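Side-chain contacts in insecticidal Delta-Endotoxin Cry8Ea1 (Bacillus Thuringiensis, PDB 3EB7), which kills insect larvae, being toxic to the underground pest Holotrichia parallela, probably by forming pores in membranes of the gut as related Cry toxins do: residues L351-T355 with S356-G360; T317-Y320 with G321-G325; G254-Y257 with D258-S262. All blocks are in the same frame, centred on the assembly; numbering follows the deposited sequence.

In the fold
All three contacts are local, between residues close in the chain, and all lie in the middle part of the toxin. Interactions 1 and 3 are neighbours, with centres about 13 Å apart. They meet through Tyr-359, whose OH packs 3.2 Å from Gly-254 C. Interaction 2 stands apart. Its centre is about 23 Å from that of interaction 1 and about 22 Å from that of interaction 3, and the nearest atoms are about 11 and 12 Å away. Interaction 1 closes the hairpin of strands 340-352 and 357-369. Interaction 2 ends strand 316-321 of a different sheet. Interaction 3 lies in the loop leading to helix 263-270. Loops at the tip of this domain probably help related toxins recognise receptors, and interaction 1 is placed at such a tip.

Interaction 1: residues L351-T355 with S356-G360; sequences LFAYT and SKYYG
Leu-351 holds its CG anti to the backbone N (chi1 179°), and Tyr-358 holds its CG anti to the carbonyl carbon (chi1 -55°). These rotations lay the two side chains alongside each other on the same face of the hairpin, pointing the same way. The CD2 branch of Leu-351 does the touching, 4.0 Å from Tyr-358 CD1. The edge of the tyrosine ring also meets Leu-351 O and Ala-353 CB. Leu-351 O lies near the ring plane, 3.6 Å from Tyr-358 CD1. Ala-353 CB is 4.0 Å from Tyr-358 CE1. Ser-290 and Phe-292 of strand 278-292 pack against this face.

On the other face, Lys-357 CD comes up obliquely to the Phe-352 ring, 3.8 Å from Phe-352 CE2. The aliphatic part of the lysine makes the contact, and the ammonium end runs on past the ring.

The backbones form an antiparallel ladder. Leu-351 and Tyr-358 are a hydrogen-bonded pair: Leu-351 N gives to Tyr-358 O at 2.8 Å, and Tyr-358 N gives to Leu-351 O at 3.1 Å. Phe-352 and Lys-357 are the next, non-hydrogen-bonded pair. Lys-357 CA adds a CH...O contact to Leu-351 O at 3.5 Å. At the end, Ala-353 N gives to Ser-356 O at 3.0 Å. Tyr-354 and Thr-355 are the two corner residues. Tyr-354 points away from the second strand, and its ring meets Phe-292 edge-to-face.

Three backbone bonds thus fix the hairpin end. The side chains add apolar contact on both faces and no polar link between the strands. The lysine charge and the tyrosine hydroxyl take no part in joining them.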
loop_
_atom_site.group_PDB
_atom_site.type_symbol
_atom_site.label_atom_id
_atom_site.label_comp_id
_atom_site.label_asym_id
_atom_site.label_seq_id
_atom_site.Cartn_x
_atom_site.Cartn_y
_atom_site.Cartn_z
ATOM N N LEU A 351 -17.399 -27.865 12.957
ATOM C CA LEU A 351 -18.139 -29.097 13.198
ATOM C C LEU A 351 -18.418 -29.205 14.709
ATOM O O LEU A 351 -17.479 -29.305 15.511
ATOM C CB LEU A 351 -17.385 -30.343 12.671
ATOM C CG LEU A 351 -18.052 -31.721 12.889
ATOM C CD1 LEU A 351 -19.234 -31.940 11.930
ATOM C CD2 LEU A 351 -17.070 -32.862 12.757
ATOM N N PHE A 352 -19.710 -29.216 15.080
ATOM C CA PHE A 352 -20.121 -29.382 16.495
ATOM C C PHE A 352 -20.283 -30.852 16.902
ATOM O O PHE A 352 -21.099 -31.590 16.342
ATOM C CB PHE A 352 -21.401 -28.592 16.794
ATOM C CG PHE A 352 -21.303 -27.114 16.474
ATOM C CD1 PHE A 352 -21.815 -26.604 15.294
ATOM C CD2 PHE A 352 -20.711 -26.233 17.359
ATOM C CE1 PHE A 352 -21.778 -25.246 15.032
ATOM C CE2 PHE A 352 -20.651 -24.866 17.092
ATOM C CZ PHE A 352 -21.168 -24.372 15.932
ATOM N N ALA A 353 -19.461 -31.278 17.855
ATOM C CA ALA A 353 -19.469 -32.632 18.378
ATOM C C ALA A 353 -19.941 -32.551 19.852
ATOM O O ALA A 353 -20.075 -31.453 20.397
ATOM C CB ALA A 353 -18.077 -33.222 18.274
ATOM N N TYR A 354 -20.217 -33.689 20.479
ATOM C CA TYR A 354 -20.878 -33.702 21.807
ATOM C C TYR A 354 -20.167 -32.849 22.836
ATOM O O TYR A 354 -20.823 -32.101 23.581
ATOM C CB TYR A 354 -21.044 -35.120 22.345
ATOM C CG TYR A 354 -22.075 -35.940 21.611
ATOM C CD1 TYR A 354 -21.774 -37.239 21.166
ATOM C CD2 TYR A 354 -23.376 -35.425 21.352
ATOM C CE1 TYR A 354 -22.732 -38.025 20.477
ATOM C CE2 TYR A 354 -24.359 -36.201 20.654
ATOM C CZ TYR A 354 -24.020 -37.503 20.223
ATOM O OH TYR A 354 -24.963 -38.292 19.560
ATOM N N THR A 355 -18.826 -32.920 22.827
ATOM C CA THR A 355 -17.994 -32.277 23.847
ATOM C C THR A 355 -16.888 -31.336 23.295
ATOM O O THR A 355 -16.168 -30.691 24.067
ATOM C CB THR A 355 -17.348 -33.354 24.736
ATOM O OG1 THR A 355 -16.790 -34.383 23.892
ATOM C CG2 THR A 355 -18.392 -34.011 25.687
ATOM N N SER A 356 -16.752 -31.244 21.972
ATOM C CA SER A 356 -15.760 -30.341 21.375
ATOM C C SER A 356 -16.234 -29.695 20.065
ATOM O O SER A 356 -17.244 -30.093 19.481
ATOM C CB SER A 356 -14.414 -31.076 21.170
ATOM O OG SER A 356 -14.572 -32.253 20.386
ATOM N N LYS A 357 -15.502 -28.673 19.626
ATOM C CA LYS A 357 -15.712 -28.072 18.318
ATOM C C LYS A 357 -14.447 -28.231 17.494
ATOM O O LYS A 357 -13.361 -28.145 18.034
ATOM C CB LYS A 357 -16.036 -26.594 18.447
ATOM C CG LYS A 357 -17.195 -26.303 19.371
ATOM C CD LYS A 357 -17.570 -24.838 19.354
ATOM C CE LYS A 357 -18.132 -24.447 20.679
ATOM N NZ LYS A 357 -17.049 -24.307 21.685
ATOM N N TYR A 358 -14.603 -28.449 16.196
ATOM C CA TYR A 358 -13.485 -28.498 15.256
ATOM C C TYR A 358 -13.649 -27.372 14.260
ATOM O O TYR A 358 -14.672 -27.309 13.547
ATOM C CB TYR A 358 -13.505 -29.748 14.379
ATOM C CG TYR A 358 -13.550 -31.129 14.983
ATOM C CD1 TYR A 358 -14.684 -31.610 15.659
ATOM C CD2 TYR A 358 -12.492 -32.018 14.753
ATOM C CE1 TYR A 358 -14.739 -32.928 16.145
ATOM C CE2 TYR A 358 -12.536 -33.348 15.213
ATOM C CZ TYR A 358 -13.652 -33.792 15.912
ATOM O OH TYR A 358 -13.646 -35.105 16.354
ATOM N N TYR A 359 -12.629 -26.527 14.165
ATOM C CA TYR A 359 -12.632 -25.427 13.223
ATOM C C TYR A 359 -11.805 -25.796 12.021
ATOM O O TYR A 359 -10.845 -26.567 12.151
ATOM C CB TYR A 359 -12.077 -24.157 13.878
ATOM C CG TYR A 359 -12.918 -23.691 15.043
ATOM C CD1 TYR A 359 -12.636 -24.118 16.328
ATOM C CD2 TYR A 359 -13.969 -22.804 14.851
ATOM C CE1 TYR A 359 -13.403 -23.691 17.401
ATOM C CE2 TYR A 359 -14.756 -22.376 15.916
ATOM C CZ TYR A 359 -14.468 -22.833 17.172
ATOM O OH TYR A 359 -15.205 -22.435 18.222
ATOM N N GLY A 360 -12.180 -25.276 10.851
ATOM C CA GLY A 360 -11.360 -25.437 9.645
ATOM C C GLY A 360 -12.041 -24.951 8.390
ATOM O O GLY A 360 -13.262 -24.862 8.354
#

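Interaction 2: residues T317-Y320 with G321-G325; sequences TQTY and GTTSG
The ring of Tyr-320 is the flat group here, and the backbone N of Gly-321 approaches it obliquely. With CG opposite the carbonyl carbon (chi1 -71°), the ring stands out from the strand, on the side of His-304. There it meets the ring of His-304, the two planes about 20° apart. Tyr-418, Thr-420 and Phe-421 of the neighbouring strand 414-422 also touch the tyrosine.

The link to the loop is made by other atoms. Thr-323 CG2 rests 3.6 Å from Tyr-320 O, a methyl group against a carbonyl. In Thr-323 the CG2 methyl lies beside the residue's own backbone N, while OG1 takes the place between N and the carbonyl carbon. That OG1 is 4.2 Å from Thr-319 CG2. The two threonines cross at an angle, and their contact is loose.

Gly-321 makes the bend between strand and loop with a positive phi of 76°. Just past it, Thr-322 still bonds by its backbone to Ile-302, and its OG1 is hydrogen-bonded to Arg-423 NH2.

The contact marks the end of an outermost strand in a four-stranded antiparallel sheet. The strand order 3-2-1-4 is that of a Greek key, as in the beta-prism domain of three-domain Cry toxins.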
loop_
_atom_site.group_PDB
_atom_site.type_symbol
_atom_site.label_atom_id
_atom_site.label_comp_id
_atom_site.label_asym_id
_atom_site.label_seq_id
_atom_site.Cartn_x
_atom_site.Cartn_y
_atom_site.Cartn_z
ATOM N N THR A 317 9.762 -22.927 -2.029
ATOM C CA THR A 317 8.634 -23.688 -1.609
ATOM C C THR A 317 8.681 -23.893 -0.116
ATOM O O THR A 317 9.685 -24.374 0.415
ATOM C CB THR A 317 8.547 -25.048 -2.341
ATOM O OG1 THR A 317 8.375 -24.830 -3.740
ATOM C CG2 THR A 317 7.371 -25.850 -1.866
ATOM N N GLN A 318 7.602 -23.514 0.571
ATOM C CA GLN A 318 7.482 -23.812 1.991
ATOM C C GLN A 318 6.231 -24.648 2.251
ATOM O O GLN A 318 5.303 -24.705 1.445
ATOM C CB GLN A 318 7.490 -22.539 2.864
ATOM C CG GLN A 318 8.409 -21.385 2.371
ATOM C CD GLN A 318 9.932 -21.492 2.720
ATOM O OE1 GLN A 318 10.399 -22.403 3.450
ATOM N NE2 GLN A 318 10.713 -20.530 2.186
ATOM N N THR A 319 6.226 -25.283 3.408
ATOM C CA THR A 319 5.211 -26.210 3.834
ATOM C C THR A 319 4.613 -25.652 5.105
ATOM O O THR A 319 5.333 -25.040 5.905
ATOM C CB THR A 319 5.907 -27.566 4.075
ATOM O OG1 THR A 319 5.683 -28.392 2.939
ATOM C CG2 THR A 319 5.416 -28.276 5.273
ATOM N N TYR A 320 3.302 -25.855 5.281
ATOM C CA TYR A 320 2.579 -25.484 6.505
ATOM C C TYR A 320 1.600 -26.547 6.893
ATOM O O TYR A 320 0.950 -27.119 6.023
ATOM C CB TYR A 320 1.758 -24.205 6.288
ATOM C CG TYR A 320 2.583 -22.962 6.148
ATOM C CD1 TYR A 320 2.873 -22.189 7.265
ATOM C CD2 TYR A 320 3.067 -22.548 4.904
ATOM C CE1 TYR A 320 3.589 -21.035 7.158
ATOM C CE2 TYR A 320 3.818 -21.385 4.797
ATOM C CZ TYR A 320 4.081 -20.662 5.939
ATOM O OH TYR A 320 4.812 -19.515 5.887
ATOM N N GLY A 321 1.488 -26.789 8.192
ATOM C CA GLY A 321 0.491 -27.691 8.732
ATOM C C GLY A 321 0.839 -29.149 8.528
ATOM O O GLY A 321 2.020 -29.525 8.542
ATOM N N THR A 322 -0.189 -29.974 8.367
ATOM C CA THR A 322 -0.004 -31.383 8.112
ATOM C C THR A 322 -0.061 -31.638 6.618
ATOM O O THR A 322 -1.024 -31.262 5.938
ATOM C CB THR A 322 -1.059 -32.188 8.864
ATOM O OG1 THR A 322 -0.892 -31.928 10.257
ATOM C CG2 THR A 322 -0.939 -33.721 8.608
ATOM N N THR A 323 1.003 -32.236 6.094
ATOM C CA THR A 323 1.067 -32.528 4.665
ATOM C C THR A 323 1.458 -33.975 4.385
ATOM O O THR A 323 1.848 -34.286 3.292
ATOM C CB THR A 323 2.040 -31.574 3.905
ATOM O OG1 THR A 323 3.387 -31.812 4.351
ATOM C CG2 THR A 323 1.677 -30.081 4.124
ATOM N N SER A 324 1.373 -34.854 5.375
ATOM C CA SER A 324 1.623 -36.277 5.158
ATOM C C SER A 324 0.967 -37.066 6.293
ATOM O O SER A 324 0.614 -36.505 7.341
ATOM C CB SER A 324 3.141 -36.588 5.149
ATOM O OG SER A 324 3.696 -36.390 6.466
ATOM N N GLY A 325 0.822 -38.367 6.083
ATOM C CA GLY A 325 0.419 -39.271 7.139
ATOM C C GLY A 325 -1.027 -39.656 6.985
ATOM O O GLY A 325 -1.680 -39.279 6.006
#

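Interaction 3: residues G254-Y257 with D258-S262; sequences GSWY and DSAPS
Asp-258 reaches back to Ser-255 with its CG opposite the carbonyl carbon (chi1 -81°). This sets OD2 3.1 Å from Ser-255 N, which donates to it from above the carboxylate plane. In return, Asp-258 N gives to Ser-255 O at 3.0 Å. Trp-256 and Tyr-257 form the corner of this type I turn.

Both aromatic residues place CG between the backbone N and the carbonyl carbon. The rotation of Tyr-257 (chi1 55°) folds its ring back over Ser-255, whose CB lies 3.5 Å above the ring plane, toward the rim. Tyr-257 CB in turn sits over the centre of the Trp-256 ring. Ala-260 CB touches Trp-256 CZ3 at 4.1 Å. Helix 198-220 packs on both aromatic residues and Ala-260.

Three waters bind polar atoms of the loop. Water 1 joins Asp-258 OD1 to Ser-255 OG, which also bonds to Gly-251 N. Water 2 gives to Trp-256 O and Ser-259 O. Water 3 accepts from Ala-260 N at 3.0 Å.

Both carboxylate oxygens thus have a partner. These bonds probably help to fix its rotation. The N-H and water would tend to favour the charged form, though Ser-255 O lies close to OD2.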
loop_
_atom_site.group_PDB
_atom_site.type_symbol
_atom_site.label_atom_id
_atom_site.label_comp_id
_atom_site.label_asym_id
_atom_site.label_seq_id
_atom_site.Cartn_x
_atom_site.Cartn_y
_atom_site.Cartn_z
ATOM N N GLY A 254 -19.057 -19.913 19.238
ATOM C CA GLY A 254 -17.655 -20.322 19.384
ATOM C C GLY A 254 -16.759 -19.676 18.351
ATOM O O GLY A 254 -17.070 -19.675 17.164
ATOM N N SER A 255 -15.651 -19.100 18.803
ATOM C CA SER A 255 -14.675 -18.527 17.873
ATOM C C SER A 255 -13.381 -19.333 17.848
ATOM O O SER A 255 -12.986 -19.939 18.853
ATOM C CB SER A 255 -14.410 -17.077 18.180
ATOM O OG SER A 255 -15.613 -16.395 18.418
ATOM N N TRP A 256 -12.730 -19.336 16.692
ATOM C CA TRP A 256 -11.506 -20.119 16.525
ATOM C C TRP A 256 -10.456 -19.729 17.579
ATOM O O TRP A 256 -9.700 -20.579 18.065
ATOM C CB TRP A 256 -10.964 -19.998 15.078
ATOM C CG TRP A 256 -10.443 -18.632 14.715
ATOM C CD1 TRP A 256 -11.130 -17.619 14.106
ATOM C CD2 TRP A 256 -9.116 -18.132 14.955
ATOM N NE1 TRP A 256 -10.307 -16.533 13.914
ATOM C CE2 TRP A 256 -9.069 -16.814 14.437
ATOM C CE3 TRP A 256 -7.960 -18.682 15.544
ATOM C CZ2 TRP A 256 -7.926 -16.024 14.512
ATOM C CZ3 TRP A 256 -6.827 -17.916 15.624
ATOM C CH2 TRP A 256 -6.801 -16.599 15.083
ATOM N N TYR A 257 -10.465 -18.456 17.963
ATOM C CA TYR A 257 -9.473 -17.865 18.868
ATOM C C TYR A 257 -9.788 -18.021 20.339
ATOM O O TYR A 257 -9.101 -17.476 21.196
ATOM C CB TYR A 257 -9.269 -16.388 18.523
ATOM C CG TYR A 257 -10.510 -15.503 18.510
ATOM C CD1 TYR A 257 -11.363 -15.421 19.619
ATOM C CD2 TYR A 257 -10.774 -14.683 17.427
ATOM C CE1 TYR A 257 -12.465 -14.585 19.626
ATOM C CE2 TYR A 257 -11.879 -13.849 17.408
ATOM C CZ TYR A 257 -12.719 -13.814 18.502
ATOM O OH TYR A 257 -13.798 -12.992 18.495
ATOM N N ASP A 258 -10.845 -18.767 20.627
ATOM C CA ASP A 258 -11.218 -19.114 22.007
ATOM C C ASP A 258 -10.153 -20.002 22.611
ATOM O O ASP A 258 -9.925 -19.973 23.814
ATOM C CB ASP A 258 -12.527 -19.916 22.022
ATOM C CG ASP A 258 -13.770 -19.042 21.903
ATOM O OD1 ASP A 258 -13.665 -17.783 22.000
ATOM O OD2 ASP A 258 -14.862 -19.658 21.712
ATOM N N SER A 259 -9.551 -20.858 21.788
ATOM C CA SER A 259 -8.471 -21.701 22.291
ATOM C C SER A 259 -7.371 -21.808 21.244
ATOM O O SER A 259 -7.381 -22.681 20.400
ATOM C CB SER A 259 -9.011 -23.050 22.746
ATOM O OG SER A 259 -8.012 -23.792 23.418
ATOM N N ALA A 260 -6.430 -20.870 21.299
ATOM C CA ALA A 260 -5.463 -20.676 20.223
ATOM C C ALA A 260 -4.166 -20.142 20.832
ATOM O O ALA A 260 -4.175 -19.762 21.981
ATOM C CB ALA A 260 -6.013 -19.704 19.230
ATOM N N PRO A 261 -3.054 -20.121 20.057
ATOM C CA PRO A 261 -1.764 -19.593 20.558
ATOM C C PRO A 261 -1.791 -18.084 20.946
ATOM O O PRO A 261 -2.680 -17.341 20.551
ATOM C CB PRO A 261 -0.798 -19.816 19.371
ATOM C CG PRO A 261 -1.464 -20.734 18.481
ATOM C CD PRO A 261 -2.932 -20.631 18.682
ATOM N N SER A 262 -0.797 -17.657 21.691
ATOM C CA SER A 262 -0.653 -16.279 22.098
ATOM C C SER A 262 -0.532 -15.365 20.892
ATOM O O SER A 262 -0.257 -15.829 19.776
ATOM C CB SER A 262 0.618 -16.130 22.913
ATOM O OG SER A 262 1.715 -16.423 22.071
HETATM O O HOH W 1 -16.382 -16.432 21.119
HETATM O O HOH W 2 -10.126 -22.895 19.211
HETATM O O HOH W 3 -6.964 -18.366 22.924
#